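PDB 4Q7O: immunity protein from Neisseria meningitidis, which probably protects the cell that makes it by neutralising the cognate toxin of a contact-dependent growth-inhibition system. Local coordinates for residues Thr30-Glu35 against Ile120-Tyr125; Glu42-Ile47 against Asn112-Asp117; Gly70-Val75 against Ser86-Val91. One frame throughout, in Å; residues are numbered along the deposited sequence.

Contact 1 (Thr30-Glu35 against Ile120-Tyr125); sequences TIYQFE and IAHPEY
Y32 and H122 come from opposite directions and meet at Y32 OH and H122 NE2, bridging two chain segments whose backbones stay well apart, the CA atoms of this pair being 11.7 Å from each other. The polar link is one short hydrogen bond: Y32 OH lies 2.7 Å from H122 NE2, and either group could be the donor. Each atom sits at the edge of the other's ring and in its plane, so the phenol oxygen meets the imidazole nitrogen head-on in the ring plane and not from above. With CG of Y32 anti to the backbone N (chi1 170°), the phenol extends across the gap so that its OH arrives at H122.

The aromatic component is slight. The rings meet rim to rim, with centroids 5.6 Å apart and planes inclined at 46°, and neither lies over the face of the other.

On its other nitrogen the imidazole has a charged neighbour: H122 ND1 gives a weak, bent bond to E124 OE1 at 3.4 Å. With partners at both nitrogens the ring's rotation is probably restrained, and the nearby carboxylate may polarise it.

H122 is the first residue to leave helical geometry after helix 104-121, and Y32 lies in the last turn of helix 22-34, so the bond ties two helix ends together near the surface. F118 and K37 also pack against H122, I8 touches Y32, and another side of helix 22-34 meets N96 and P97 of the second subunit, through Q33, while I31 packs on helix 37-46 and strand 52-55.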
ATOM      1  N   THR B  30      -7.760  -2.185   2.964  1.00  9.88           N
ATOM      2  CA  THR B  30      -8.020  -2.662   4.315  1.00 10.86           C
ATOM      3  C   THR B  30      -9.454  -2.348   4.764  1.00 10.37           C
ATOM      4  O   THR B  30     -10.082  -3.157   5.438  1.00 10.07           O
ATOM      5  CB  THR B  30      -6.957  -2.188   5.326  1.00 12.13           C
ATOM      6  OG1 THR B  30      -6.918  -0.763   5.346  1.00 12.30           O
ATOM      7  CG2 THR B  30      -5.583  -2.723   4.945  1.00 14.24           C
ATOM      8  N   ILE B  31      -9.984  -1.190   4.381  1.00  9.72           N
ATOM      9  CA  ILE B  31     -11.386  -0.892   4.679  1.00 10.13           C
ATOM     10  C   ILE B  31     -12.328  -1.838   3.934  1.00  9.07           C
ATOM     11  O   ILE B  31     -13.268  -2.384   4.512  1.00  9.28           O
ATOM     12  CB  ILE B  31     -11.728   0.565   4.350  1.00 11.51           C
ATOM     13  CG1 ILE B  31     -10.951   1.488   5.287  1.00 12.68           C
ATOM     14  CG2 ILE B  31     -13.228   0.814   4.447  1.00 11.91           C
ATOM     15  CD1 ILE B  31     -10.991   2.926   4.878  1.00 14.03           C
ATOM     16  N   TYR B  32     -12.068  -2.042   2.650  1.00  8.99           N
ATOM     17  CA  TYR B  32     -12.892  -2.941   1.853  1.00  8.48           C
ATOM     18  C   TYR B  32     -12.939  -4.361   2.414  1.00  9.53           C
ATOM     19  O   TYR B  32     -13.999  -4.978   2.490  1.00  9.73           O
ATOM     20  CB  TYR B  32     -12.378  -2.966   0.414  1.00  8.35           C
ATOM     21  CG  TYR B  32     -13.003  -4.035  -0.446  1.00  8.71           C
ATOM     22  CD1 TYR B  32     -14.289  -3.889  -0.945  1.00 10.74           C
ATOM     23  CD2 TYR B  32     -12.302  -5.185  -0.774  1.00  9.56           C
ATOM     24  CE1 TYR B  32     -14.865  -4.867  -1.748  1.00 11.39           C
ATOM     25  CE2 TYR B  32     -12.862  -6.164  -1.572  1.00 10.96           C
ATOM     26  CZ  TYR B  32     -14.142  -6.005  -2.055  1.00 10.69           C
ATOM     27  OH  TYR B  32     -14.690  -6.983  -2.851  1.00 12.25           O
ATOM     28  N   GLN B  33     -11.793  -4.890   2.812  1.00 10.29           N
ATOM     29  CA  GLN B  33     -11.762  -6.285   3.213  1.00 12.63           C
ATOM     30  C   GLN B  33     -12.340  -6.518   4.614  1.00 13.54           C
ATOM     31  O   GLN B  33     -12.788  -7.618   4.927  1.00 15.47           O
ATOM     32  CB  GLN B  33     -10.333  -6.822   3.139  1.00 13.56           C
ATOM     33  CG  GLN B  33      -9.429  -6.253   4.197  1.00 14.27           C
ATOM     34  CD  GLN B  33      -7.997  -6.696   4.030  1.00 15.88           C
ATOM     35  OE1 GLN B  33      -7.610  -7.218   2.978  1.00 17.94           O
ATOM     36  NE2 GLN B  33      -7.193  -6.482   5.065  1.00 15.73           N
ATOM     37  N   PHE B  34     -12.332  -5.490   5.457  1.00 12.41           N
ATOM     38  CA  PHE B  34     -12.643  -5.675   6.869  1.00 12.89           C
ATOM     39  C   PHE B  34     -13.992  -5.078   7.268  1.00 13.04           C
ATOM     40  O   PHE B  34     -14.726  -5.654   8.075  1.00 15.10           O
ATOM     41  CB  PHE B  34     -11.517  -5.081   7.713  1.00 13.95           C
ATOM     42  CG  PHE B  34     -11.673  -5.296   9.177  1.00 16.18           C
ATOM     43  CD1 PHE B  34     -11.349  -6.516   9.746  1.00 18.11           C
ATOM     44  CD2 PHE B  34     -12.116  -4.270   9.993  1.00 17.83           C
ATOM     45  CE1 PHE B  34     -11.486  -6.716  11.108  1.00 19.36           C
ATOM     46  CE2 PHE B  34     -12.250  -4.460  11.355  1.00 18.33           C
ATOM     47  CZ  PHE B  34     -11.941  -5.683  11.914  1.00 19.26           C
ATOM     48  N   GLU B  35     -14.323  -3.926   6.701  1.00 10.60           N
ATOM     49  CA  GLU B  35     -15.579  -3.262   7.018  1.00 10.27           C
ATOM     50  C   GLU B  35     -16.680  -3.707   6.064  1.00 10.51           C
ATOM     51  O   GLU B  35     -16.410  -4.327   5.038  1.00 11.33           O
ATOM     52  CB  GLU B  35     -15.402  -1.747   6.941  1.00 10.29           C
ATOM     53  CG  GLU B  35     -14.250  -1.208   7.781  1.00 10.88           C
ATOM     54  CD  GLU B  35     -14.518  -1.221   9.280  1.00 11.36           C
ATOM     55  OE1 GLU B  35     -15.696  -1.259   9.695  1.00 11.41           O
ATOM     56  OE2 GLU B  35     -13.534  -1.168  10.050  1.00 12.19           O
ATOM     57  N   ILE B 120     -17.375  -1.393 -10.366  1.00  8.97           N
ATOM     58  CA  ILE B 120     -17.091  -2.325 -11.454  1.00  9.63           C
ATOM     59  C   ILE B 120     -17.113  -3.751 -10.911  1.00  8.49           C
ATOM     60  O   ILE B 120     -17.683  -4.651 -11.529  1.00  8.76           O
ATOM     61  CB  ILE B 120     -15.745  -2.009 -12.149  1.00 10.45           C
ATOM     62  CG1 ILE B 120     -15.907  -0.760 -13.021  1.00 12.12           C
ATOM     63  CG2 ILE B 120     -15.279  -3.181 -13.009  1.00 12.06           C
ATOM     64  CD1 ILE B 120     -14.606  -0.164 -13.536  1.00 13.23           C
ATOM     65  N   ALA B 121     -16.535  -3.935  -9.728  1.00  7.95           N
ATOM     66  CA  ALA B 121     -16.463  -5.254  -9.096  1.00  7.81           C
ATOM     67  C   ALA B 121     -17.779  -5.677  -8.448  1.00  8.25           C
ATOM     68  O   ALA B 121     -18.057  -6.870  -8.336  1.00  9.49           O
ATOM     69  CB  ALA B 121     -15.337  -5.283  -8.065  1.00  9.25           C
ATOM     70  N   HIS B 122     -18.575  -4.695  -8.023  1.00  8.17           N
ATOM     71  CA  HIS B 122     -19.827  -4.941  -7.311  1.00  7.93           C
ATOM     72  C   HIS B 122     -20.982  -4.183  -7.957  1.00  8.11           C
ATOM     73  O   HIS B 122     -21.448  -3.175  -7.420  1.00  8.85           O
ATOM     74  CB  HIS B 122     -19.669  -4.554  -5.845  1.00  9.39           C
ATOM     75  CG  HIS B 122     -18.679  -5.408  -5.117  1.00 10.86           C
ATOM     76  ND1 HIS B 122     -18.947  -6.710  -4.762  1.00 13.93           N
ATOM     77  CD2 HIS B 122     -17.411  -5.156  -4.715  1.00 11.66           C
ATOM     78  CE1 HIS B 122     -17.890  -7.221  -4.148  1.00 14.21           C
ATOM     79  NE2 HIS B 122     -16.946  -6.301  -4.111  1.00 13.41           N
ATOM     80  N   PRO B 123     -21.441  -4.665  -9.122  1.00  8.88           N
ATOM     81  CA  PRO B 123     -22.449  -3.949  -9.917  1.00  9.82           C
ATOM     82  C   PRO B 123     -23.764  -3.713  -9.186  1.00 10.05           C
ATOM     83  O   PRO B 123     -24.512  -2.821  -9.584  1.00 10.31           O
ATOM     84  CB  PRO B 123     -22.663  -4.852 -11.140  1.00 11.38           C
ATOM     85  CG  PRO B 123     -21.998  -6.146 -10.831  1.00 11.27           C
ATOM     86  CD  PRO B 123     -20.940  -5.868  -9.811  1.00 10.18           C
ATOM     87  N   GLU B 124     -24.039  -4.496  -8.145  1.00 11.21           N
ATOM     88  CA  GLU B 124     -25.219  -4.280  -7.322  1.00 12.98           C
ATOM     89  C   GLU B 124     -25.226  -2.875  -6.686  1.00 12.07           C
ATOM     90  O   GLU B 124     -26.277  -2.356  -6.308  1.00 14.14           O
ATOM     91  CB  GLU B 124     -25.344  -5.400  -6.271  1.00 17.33           C
ATOM     92  CG  GLU B 124     -24.221  -5.469  -5.220  1.00 21.20           C
ATOM     93  CD  GLU B 124     -23.032  -6.404  -5.553  1.00 23.61           C
ATOM     94  OE1 GLU B 124     -22.347  -6.839  -4.593  1.00 25.26           O
ATOM     95  OE2 GLU B 124     -22.761  -6.696  -6.738  1.00 22.74           O
ATOM     96  N   TYR B 125     -24.057  -2.244  -6.608  1.00 10.66           N
ATOM     97  CA  TYR B 125     -23.946  -0.915  -6.010  1.00 10.53           C
ATOM     98  C   TYR B 125     -23.851   0.219  -7.038  1.00 10.57           C
ATOM     99  O   TYR B 125     -23.489   1.337  -6.685  1.00 10.87           O
ATOM    100  CB  TYR B 125     -22.758  -0.854  -5.042  1.00 11.95           C
ATOM    101  CG  TYR B 125     -22.983  -1.671  -3.792  1.00 13.47           C
ATOM    102  CD1 TYR B 125     -22.612  -3.004  -3.743  1.00 14.94           C
ATOM    103  CD2 TYR B 125     -23.593  -1.119  -2.672  1.00 15.11           C
ATOM    104  CE1 TYR B 125     -22.833  -3.766  -2.620  1.00 16.32           C
ATOM    105  CE2 TYR B 125     -23.817  -1.876  -1.535  1.00 16.48           C
ATOM    106  CZ  TYR B 125     -23.435  -3.202  -1.518  1.00 16.95           C
ATOM    107  OH  TYR B 125     -23.652  -3.973  -0.404  1.00 19.37           O
TER

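Contact 2 (Glu42-Ile47 against Asn112-Asp117); sequences ECFKNI and NIAISD
F44 lays one face of its ring against I115, and the fit is close: I115 CG1 stands 3.7 Å from the ring centroid and only 10° off the normal, a CH-pi contact over the middle of the ring. The branch is placed there by its first torsion, which sets CG1 anti to the backbone N (chi1 -158°). I115 CD1 continues over the inner end of the ring, 3.8 Å from F44 CG, whereas at the outer end F44 CZ nears the backbone, 3.5 Å from I115 CA. A114 comes from another direction, its CB meeting the ring edge in plane at 3.8 Å from F44 CE1. The phenylalanine thus fits against two successive residues of one helix turn, an apolar helix-to-helix contact in the core, between helix 37-46 and helix 104-121. Farther out, I132 and Q133 of helix 126-139 touch I115, and F111 flanks F44. A114 also packs on L12 and F28, from helices 10-18 and 22-34. Polar groups next to the contact find partners as well: F44 O accepts a hydrogen bond from Y136 OH, and the side chain of D117 takes N11 N on OD1 and L12 N on OD2. Within helix 37-46, K45, whose first side-chain bond points away from helix 104-121, forms a salt bridge from NZ to E42 OE2 at 2.7 Å.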
ATOM      1  N   GLU B  42     -19.910   4.932   3.096  1.00  9.31           N
ATOM      2  CA  GLU B  42     -19.818   6.124   3.944  1.00 10.19           C
ATOM      3  C   GLU B  42     -18.425   6.746   3.864  1.00 10.28           C
ATOM      4  O   GLU B  42     -18.283   7.973   3.840  1.00 10.42           O
ATOM      5  CB  GLU B  42     -20.200   5.805   5.396  1.00 11.49           C
ATOM      6  CG  GLU B  42     -21.655   5.372   5.569  1.00 14.03           C
ATOM      7  CD  GLU B  42     -22.643   6.384   5.022  1.00 17.71           C
ATOM      8  OE1 GLU B  42     -22.543   7.577   5.378  1.00 19.19           O
ATOM      9  OE2 GLU B  42     -23.518   5.983   4.228  1.00 20.32           O
ATOM     10  N   CYS B  43     -17.406   5.892   3.819  1.00  8.73           N
ATOM     11  CA  CYS B  43     -16.034   6.334   3.590  1.00  8.54           C
ATOM     12  C   CYS B  43     -15.916   7.139   2.287  1.00  8.43           C
ATOM     13  O   CYS B  43     -15.292   8.197   2.262  1.00  9.69           O
ATOM     14  CB  CYS B  43     -15.083   5.129   3.561  1.00  9.94           C
ATOM     15  SG  CYS B  43     -13.399   5.510   3.086  1.00 12.37           S
ATOM     16  N   PHE B  44     -16.538   6.652   1.212  1.00  8.17           N
ATOM     17  CA  PHE B  44     -16.541   7.379  -0.057  1.00  8.86           C
ATOM     18  C   PHE B  44     -17.273   8.719   0.049  1.00  9.81           C
ATOM     19  O   PHE B  44     -16.878   9.698  -0.579  1.00 11.00           O
ATOM     20  CB  PHE B  44     -17.180   6.549  -1.181  1.00  9.24           C
ATOM     21  CG  PHE B  44     -16.297   5.455  -1.724  1.00  9.70           C
ATOM     22  CD1 PHE B  44     -15.049   5.750  -2.252  1.00 11.78           C
ATOM     23  CD2 PHE B  44     -16.752   4.142  -1.777  1.00 10.61           C
ATOM     24  CE1 PHE B  44     -14.252   4.747  -2.778  1.00 12.22           C
ATOM     25  CE2 PHE B  44     -15.964   3.134  -2.306  1.00 11.01           C
ATOM     26  CZ  PHE B  44     -14.709   3.438  -2.801  1.00 12.12           C
ATOM     27  N   LYS B  45     -18.340   8.757   0.843  1.00 10.95           N
ATOM     28  CA  LYS B  45     -19.183   9.952   0.938  1.00 11.88           C
ATOM     29  C   LYS B  45     -18.604  11.070   1.792  1.00 11.83           C
ATOM     30  O   LYS B  45     -18.768  12.253   1.474  1.00 12.09           O
ATOM     31  CB  LYS B  45     -20.551   9.592   1.519  1.00 14.46           C
ATOM     32  CG  LYS B  45     -21.454   8.870   0.568  1.00 17.77           C
ATOM     33  CD  LYS B  45     -22.840   8.766   1.150  1.00 20.92           C
ATOM     34  CE  LYS B  45     -23.190   7.335   1.454  1.00 22.63           C
ATOM     35  NZ  LYS B  45     -24.543   7.230   2.066  1.00 22.96           N
ATOM     36  N   ASN B  46     -17.952  10.696   2.889  1.00 11.40           N
ATOM     37  CA  ASN B  46     -17.593  11.666   3.920  1.00 13.01           C
ATOM     38  C   ASN B  46     -16.616  12.726   3.441  1.00 12.83           C
ATOM     39  O   ASN B  46     -16.579  13.824   3.981  1.00 13.86           O
ATOM     40  CB  ASN B  46     -17.031  10.972   5.162  1.00 15.03           C
ATOM     41  CG  ASN B  46     -18.109  10.472   6.098  1.00 17.58           C
ATOM     42  OD1 ASN B  46     -19.278  10.360   5.730  1.00 18.90           O
ATOM     43  ND2 ASN B  46     -17.710  10.155   7.325  1.00 19.55           N
ATOM     44  N   ILE B  47     -15.827  12.402   2.426  1.00 13.44           N
ATOM     45  CA  ILE B  47     -14.873  13.369   1.899  1.00 15.15           C
ATOM     46  C   ILE B  47     -15.585  14.633   1.386  1.00 15.97           C
ATOM     47  O   ILE B  47     -15.046  15.732   1.474  1.00 18.00           O
ATOM     48  CB  ILE B  47     -13.950  12.745   0.823  1.00 15.71           C
ATOM     49  CG1 ILE B  47     -12.703  13.615   0.606  1.00 17.93           C
ATOM     50  CG2 ILE B  47     -14.719  12.469  -0.485  1.00 15.03           C
ATOM     51  CD1 ILE B  47     -11.596  12.907  -0.154  1.00 19.06           C
ATOM     52  N   ASN B 112     -12.347   8.878  -6.843  1.00  6.88           N
ATOM     53  CA  ASN B 112     -13.139   8.626  -8.033  1.00  7.21           C
ATOM     54  C   ASN B 112     -12.690   7.328  -8.708  1.00  7.70           C
ATOM     55  O   ASN B 112     -13.512   6.542  -9.189  1.00  9.52           O
ATOM     56  CB  ASN B 112     -13.035   9.810  -8.991  1.00 10.30           C
ATOM     57  CG  ASN B 112     -14.013   9.708 -10.129  1.00 15.53           C
ATOM     58  OD1 ASN B 112     -15.231   9.658  -9.921  1.00 17.77           O
ATOM     59  ND2 ASN B 112     -13.493   9.689 -11.343  1.00 18.68           N
ATOM     60  N   ILE B 113     -11.382   7.099  -8.720  1.00  7.19           N
ATOM     61  CA  ILE B 113     -10.839   5.846  -9.237  1.00  6.57           C
ATOM     62  C   ILE B 113     -11.227   4.656  -8.357  1.00  7.16           C
ATOM     63  O   ILE B 113     -11.653   3.609  -8.854  1.00  7.32           O
ATOM     64  CB  ILE B 113      -9.311   5.928  -9.380  1.00  7.18           C
ATOM     65  CG1 ILE B 113      -8.934   6.966 -10.441  1.00  8.53           C
ATOM     66  CG2 ILE B 113      -8.731   4.574  -9.745  1.00  8.47           C
ATOM     67  CD1 ILE B 113      -7.462   7.323 -10.437  1.00 10.62           C
ATOM     68  N   ALA B 114     -11.093   4.822  -7.045  1.00  6.56           N
ATOM     69  CA  ALA B 114     -11.430   3.757  -6.100  1.00  6.79           C
ATOM     70  C   ALA B 114     -12.902   3.355  -6.157  1.00  7.11           C
ATOM     71  O   ALA B 114     -13.226   2.168  -6.140  1.00  7.43           O
ATOM     72  CB  ALA B 114     -11.048   4.151  -4.687  1.00  7.73           C
ATOM     73  N   ILE B 115     -13.799   4.330  -6.222  1.00  7.47           N
ATOM     74  CA  ILE B 115     -15.220   3.997  -6.251  1.00  7.77           C
ATOM     75  C   ILE B 115     -15.598   3.349  -7.586  1.00  6.81           C
ATOM     76  O   ILE B 115     -16.484   2.504  -7.645  1.00  7.87           O
ATOM     77  CB  ILE B 115     -16.114   5.203  -5.894  1.00  9.29           C
ATOM     78  CG1 ILE B 115     -17.488   4.722  -5.399  1.00  8.34           C
ATOM     79  CG2 ILE B 115     -16.241   6.179  -7.068  1.00 10.07           C
ATOM     80  CD1 ILE B 115     -18.376   5.862  -4.913  1.00  9.71           C
ATOM     81  N   SER B 116     -14.891   3.732  -8.645  1.00  6.72           N
ATOM     82  CA  SER B 116     -15.023   3.085  -9.940  1.00  7.25           C
ATOM     83  C   SER B 116     -14.626   1.610  -9.850  1.00  7.18           C
ATOM     84  O   SER B 116     -15.367   0.737 -10.316  1.00  7.16           O
ATOM     85  CB  SER B 116     -14.150   3.790 -10.975  1.00  8.86           C
ATOM     86  OG  SER B 116     -14.128   3.053 -12.179  1.00  9.98           O
ATOM     87  N   ASP B 117     -13.451   1.338  -9.281  1.00  7.34           N
ATOM     88  CA  ASP B 117     -13.025  -0.048  -9.065  1.00  7.48           C
ATOM     89  C   ASP B 117     -14.101  -0.819  -8.309  1.00  7.48           C
ATOM     90  O   ASP B 117     -14.444  -1.951  -8.666  1.00  7.55           O
ATOM     91  CB  ASP B 117     -11.719  -0.121  -8.253  1.00  9.44           C
ATOM     92  CG  ASP B 117     -10.481   0.284  -9.050  1.00 10.43           C
ATOM     93  OD1 ASP B 117     -10.489   0.206 -10.295  1.00 12.07           O
ATOM     94  OD2 ASP B 117      -9.473   0.659  -8.412  1.00 10.25           O
TER

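Contact 3 (Gly70-Val75 against Ser86-Val91); sequences GDYEEV and SIYFSV
A 3-10 segment, 70-72, runs into a type I beta turn from Y72 to V75, closed by V75 N bonding to Y72 O at 3.0 Å; opposite it, 86-91 is an extended strand. The backbones remain apart, with the nearest CA atoms, those of Y72 and Y88, 8.7 Å from each other, so the meeting is left to side chains. The turn puts its first and last residues, Y72 and V75, at one tyrosine of the strand.

Y88 points from the strand toward the loop, and with CG anti to the backbone N (chi1 169°) its ring extends out from the strand to meet Y72 and V75. The two tyrosine rings are oblique, with centroids 5.4 Å apart and planes inclined at 50°. The closest approach is Y72 CE1 to Y88 CD1, 3.5 Å, with Y72 CE1 also 3.8 Å from Y88 CG. V75 approaches elsewhere, CG2 meeting the edge of the Y88 ring near its plane, 4.4 Å from Y88 CE1. The phenol of Y88 is tied to the next strand, where its OH hydrogen-bonds E99 OE2. A bound formic acid, probably from the crystallisation liquor, lies by the side chain of Y72.

In the antiparallel sheet, strand 86-91 is an inner strand between 58-62 and 98-103. The loop between 58-62 and 86-91 folds over the face bearing Y88, where Y72 and V75 also pack on I101 of strand 98-103. I87 and F89 point the other way, against helices 104-121 and 22-34.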
ATOM      1  N   GLY B  70       1.679  21.852  13.246  1.00 11.34           N
ATOM      2  CA  GLY B  70       2.995  21.444  13.707  1.00 13.29           C
ATOM      3  C   GLY B  70       3.196  19.945  13.819  1.00 15.27           C
ATOM      4  O   GLY B  70       4.306  19.446  13.616  1.00 16.50           O
ATOM      5  N   ASP B  71       2.134  19.212  14.136  1.00 16.13           N
ATOM      6  CA  ASP B  71       2.256  17.759  14.243  1.00 17.88           C
ATOM      7  C   ASP B  71       2.183  17.024  12.893  1.00 15.64           C
ATOM      8  O   ASP B  71       2.220  15.792  12.847  1.00 16.75           O
ATOM      9  CB  ASP B  71       1.264  17.187  15.261  1.00 21.67           C
ATOM     10  CG  ASP B  71      -0.170  17.547  14.951  1.00 24.48           C
ATOM     11  OD1 ASP B  71      -0.401  18.346  14.016  1.00 24.94           O
ATOM     12  OD2 ASP B  71      -1.069  17.040  15.662  1.00 27.04           O
ATOM     13  N   TYR B  72       2.110  17.781  11.800  1.00 12.37           N
ATOM     14  CA  TYR B  72       2.206  17.209  10.454  1.00 10.60           C
ATOM     15  C   TYR B  72       3.602  17.366   9.848  1.00 11.63           C
ATOM     16  O   TYR B  72       3.847  16.888   8.746  1.00 11.25           O
ATOM     17  CB  TYR B  72       1.207  17.862   9.488  1.00 10.92           C
ATOM     18  CG  TYR B  72      -0.260  17.678   9.815  1.00 11.48           C
ATOM     19  CD1 TYR B  72      -0.830  16.415   9.865  1.00 12.79           C
ATOM     20  CD2 TYR B  72      -1.085  18.777  10.009  1.00 12.00           C
ATOM     21  CE1 TYR B  72      -2.183  16.247  10.136  1.00 12.98           C
ATOM     22  CE2 TYR B  72      -2.431  18.623  10.292  1.00 13.06           C
ATOM     23  CZ  TYR B  72      -2.978  17.357  10.350  1.00 13.74           C
ATOM     24  OH  TYR B  72      -4.322  17.207  10.619  1.00 16.24           O
ATOM     25  N   GLU B  73       4.506  18.039  10.560  1.00 13.46           N
ATOM     26  CA  GLU B  73       5.789  18.456   9.979  1.00 15.35           C
ATOM     27  C   GLU B  73       6.663  17.317   9.454  1.00 14.94           C
ATOM     28  O   GLU B  73       7.426  17.501   8.501  1.00 15.82           O
ATOM     29  CB  GLU B  73       6.582  19.318  10.965  1.00 18.27           C
ATOM     30  CG  GLU B  73       6.072  20.746  11.046  1.00 21.67           C
ATOM     31  CD  GLU B  73       6.778  21.577  12.099  1.00 25.67           C
ATOM     32  OE1 GLU B  73       7.769  21.100  12.693  1.00 27.48           O
ATOM     33  OE2 GLU B  73       6.332  22.716  12.330  1.00 26.91           O
ATOM     34  N   GLU B  74       6.537  16.146  10.065  1.00 14.90           N
ATOM     35  CA  GLU B  74       7.348  14.981   9.705  1.00 16.35           C
ATOM     36  C   GLU B  74       6.632  14.037   8.741  1.00 14.67           C
ATOM     37  O   GLU B  74       7.193  13.020   8.329  1.00 16.81           O
ATOM     38  CB  GLU B  74       7.731  14.207  10.963  1.00 21.26           C
ATOM     39  CG  GLU B  74       8.393  15.046  12.039  1.00 26.45           C
ATOM     40  CD  GLU B  74       9.865  15.245  11.787  1.00 30.91           C
ATOM     41  OE1 GLU B  74      10.216  15.858  10.754  1.00 32.87           O
ATOM     42  OE2 GLU B  74      10.675  14.775  12.615  1.00 32.68           O
ATOM     43  N   VAL B  75       5.391  14.363   8.394  1.00 11.61           N
ATOM     44  CA  VAL B  75       4.596  13.525   7.504  1.00  9.63           C
ATOM     45  C   VAL B  75       4.951  13.779   6.030  1.00  9.11           C
ATOM     46  O   VAL B  75       5.117  14.938   5.621  1.00  9.91           O
ATOM     47  CB  VAL B  75       3.091  13.784   7.729  1.00  9.72           C
ATOM     48  CG1 VAL B  75       2.235  12.991   6.736  1.00 10.74           C
ATOM     49  CG2 VAL B  75       2.707  13.460   9.172  1.00 11.29           C
ATOM     50  N   SER B  86      -5.451  20.635   1.530  1.00  8.39           N
ATOM     51  CA  SER B  86      -4.838  19.321   1.634  1.00  7.57           C
ATOM     52  C   SER B  86      -5.580  18.412   2.601  1.00  6.65           C
ATOM     53  O   SER B  86      -6.436  18.848   3.368  1.00  7.86           O
ATOM     54  CB  SER B  86      -3.368  19.445   2.044  1.00  8.06           C
ATOM     55  OG  SER B  86      -2.613  20.130   1.052  1.00 10.05           O
ATOM     56  N   ILE B  87      -5.221  17.140   2.573  1.00  6.51           N
ATOM     57  CA  ILE B  87      -5.896  16.138   3.371  1.00  6.74           C
ATOM     58  C   ILE B  87      -4.893  15.114   3.889  1.00  6.27           C
ATOM     59  O   ILE B  87      -3.947  14.736   3.193  1.00  6.56           O
ATOM     60  CB  ILE B  87      -7.044  15.497   2.557  1.00  7.12           C
ATOM     61  CG1 ILE B  87      -7.732  14.371   3.336  1.00  7.68           C
ATOM     62  CG2 ILE B  87      -6.544  15.037   1.178  1.00  8.57           C
ATOM     63  CD1 ILE B  87      -9.047  13.949   2.716  1.00  9.65           C
ATOM     64  N   TYR B  88      -5.100  14.706   5.134  1.00  6.41           N
ATOM     65  CA  TYR B  88      -4.244  13.757   5.828  1.00  6.34           C
ATOM     66  C   TYR B  88      -4.844  12.363   5.799  1.00  6.68           C
ATOM     67  O   TYR B  88      -6.023  12.197   6.075  1.00  8.44           O
ATOM     68  CB  TYR B  88      -4.093  14.229   7.274  1.00  7.85           C
ATOM     69  CG  TYR B  88      -3.465  13.254   8.236  1.00  8.47           C
ATOM     70  CD1 TYR B  88      -2.085  13.171   8.381  1.00  8.62           C
ATOM     71  CD2 TYR B  88      -4.257  12.465   9.055  1.00 10.29           C
ATOM     72  CE1 TYR B  88      -1.511  12.301   9.299  1.00  8.93           C
ATOM     73  CE2 TYR B  88      -3.698  11.599   9.969  1.00 11.64           C
ATOM     74  CZ  TYR B  88      -2.326  11.517  10.084  1.00 10.61           C
ATOM     75  OH  TYR B  88      -1.779  10.656  11.006  1.00 12.24           O
ATOM     76  N   PHE B  89      -4.025  11.371   5.465  1.00  5.52           N
ATOM     77  CA  PHE B  89      -4.411   9.968   5.549  1.00  5.74           C
ATOM     78  C   PHE B  89      -3.473   9.230   6.477  1.00  7.60           C
ATOM     79  O   PHE B  89      -2.275   9.509   6.506  1.00  8.02           O
ATOM     80  CB  PHE B  89      -4.320   9.297   4.175  1.00  5.58           C
ATOM     81  CG  PHE B  89      -5.395   9.700   3.233  1.00  5.91           C
ATOM     82  CD1 PHE B  89      -5.299  10.891   2.524  1.00  7.31           C
ATOM     83  CD2 PHE B  89      -6.495   8.879   3.029  1.00  7.26           C
ATOM     84  CE1 PHE B  89      -6.292  11.265   1.637  1.00  8.34           C
ATOM     85  CE2 PHE B  89      -7.493   9.246   2.139  1.00  8.39           C
ATOM     86  CZ  PHE B  89      -7.393  10.435   1.444  1.00  9.18           C
ATOM     87  N   SER B  90      -4.000   8.268   7.217  1.00  7.78           N
ATOM     88  CA  SER B  90      -3.117   7.348   7.917  1.00  9.26           C
ATOM     89  C   SER B  90      -3.667   5.939   7.925  1.00  9.22           C
ATOM     90  O   SER B  90      -4.878   5.730   7.881  1.00 10.14           O
ATOM     91  CB  SER B  90      -2.817   7.829   9.336  1.00 13.63           C
ATOM     92  OG  SER B  90      -3.926   7.638  10.182  1.00 16.80           O
ATOM     93  N   VAL B  91      -2.758   4.976   7.960  1.00  8.23           N
ATOM     94  CA  VAL B  91      -3.129   3.582   8.140  1.00  8.25           C
ATOM     95  C   VAL B  91      -2.244   2.933   9.198  1.00  9.98           C
ATOM     96  O   VAL B  91      -1.118   3.373   9.443  1.00 10.13           O
ATOM     97  CB  VAL B  91      -3.040   2.781   6.817  1.00  9.29           C
ATOM     98  CG1 VAL B  91      -4.079   3.274   5.829  1.00 10.95           C
ATOM     99  CG2 VAL B  91      -1.631   2.843   6.233  1.00 10.51           C
TER

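Together the three contacts illustrate how a small alpha-beta fold is held by one central contact, contact 2, and two more peripheral ones. In sequence they form a nest: contact 3 is enclosed by contact 2, and contact 2 by contact 1. Contacts 1 and 2 share helix 104-121, lie with centres 10 Å apart on the same side of the chain's centre, and touch where I31 CD1 packs on C43 SG at 4.0 Å. Contact 3 lies opposite, its centre 20 Å from that of contact 2 and 26 Å from that of contact 1. Contacts 2 and 3 touch where I47 CD1 meets I87 CD1 at 4.0 Å, linking the helices to the sheet whose other face carries the 70-75 loop.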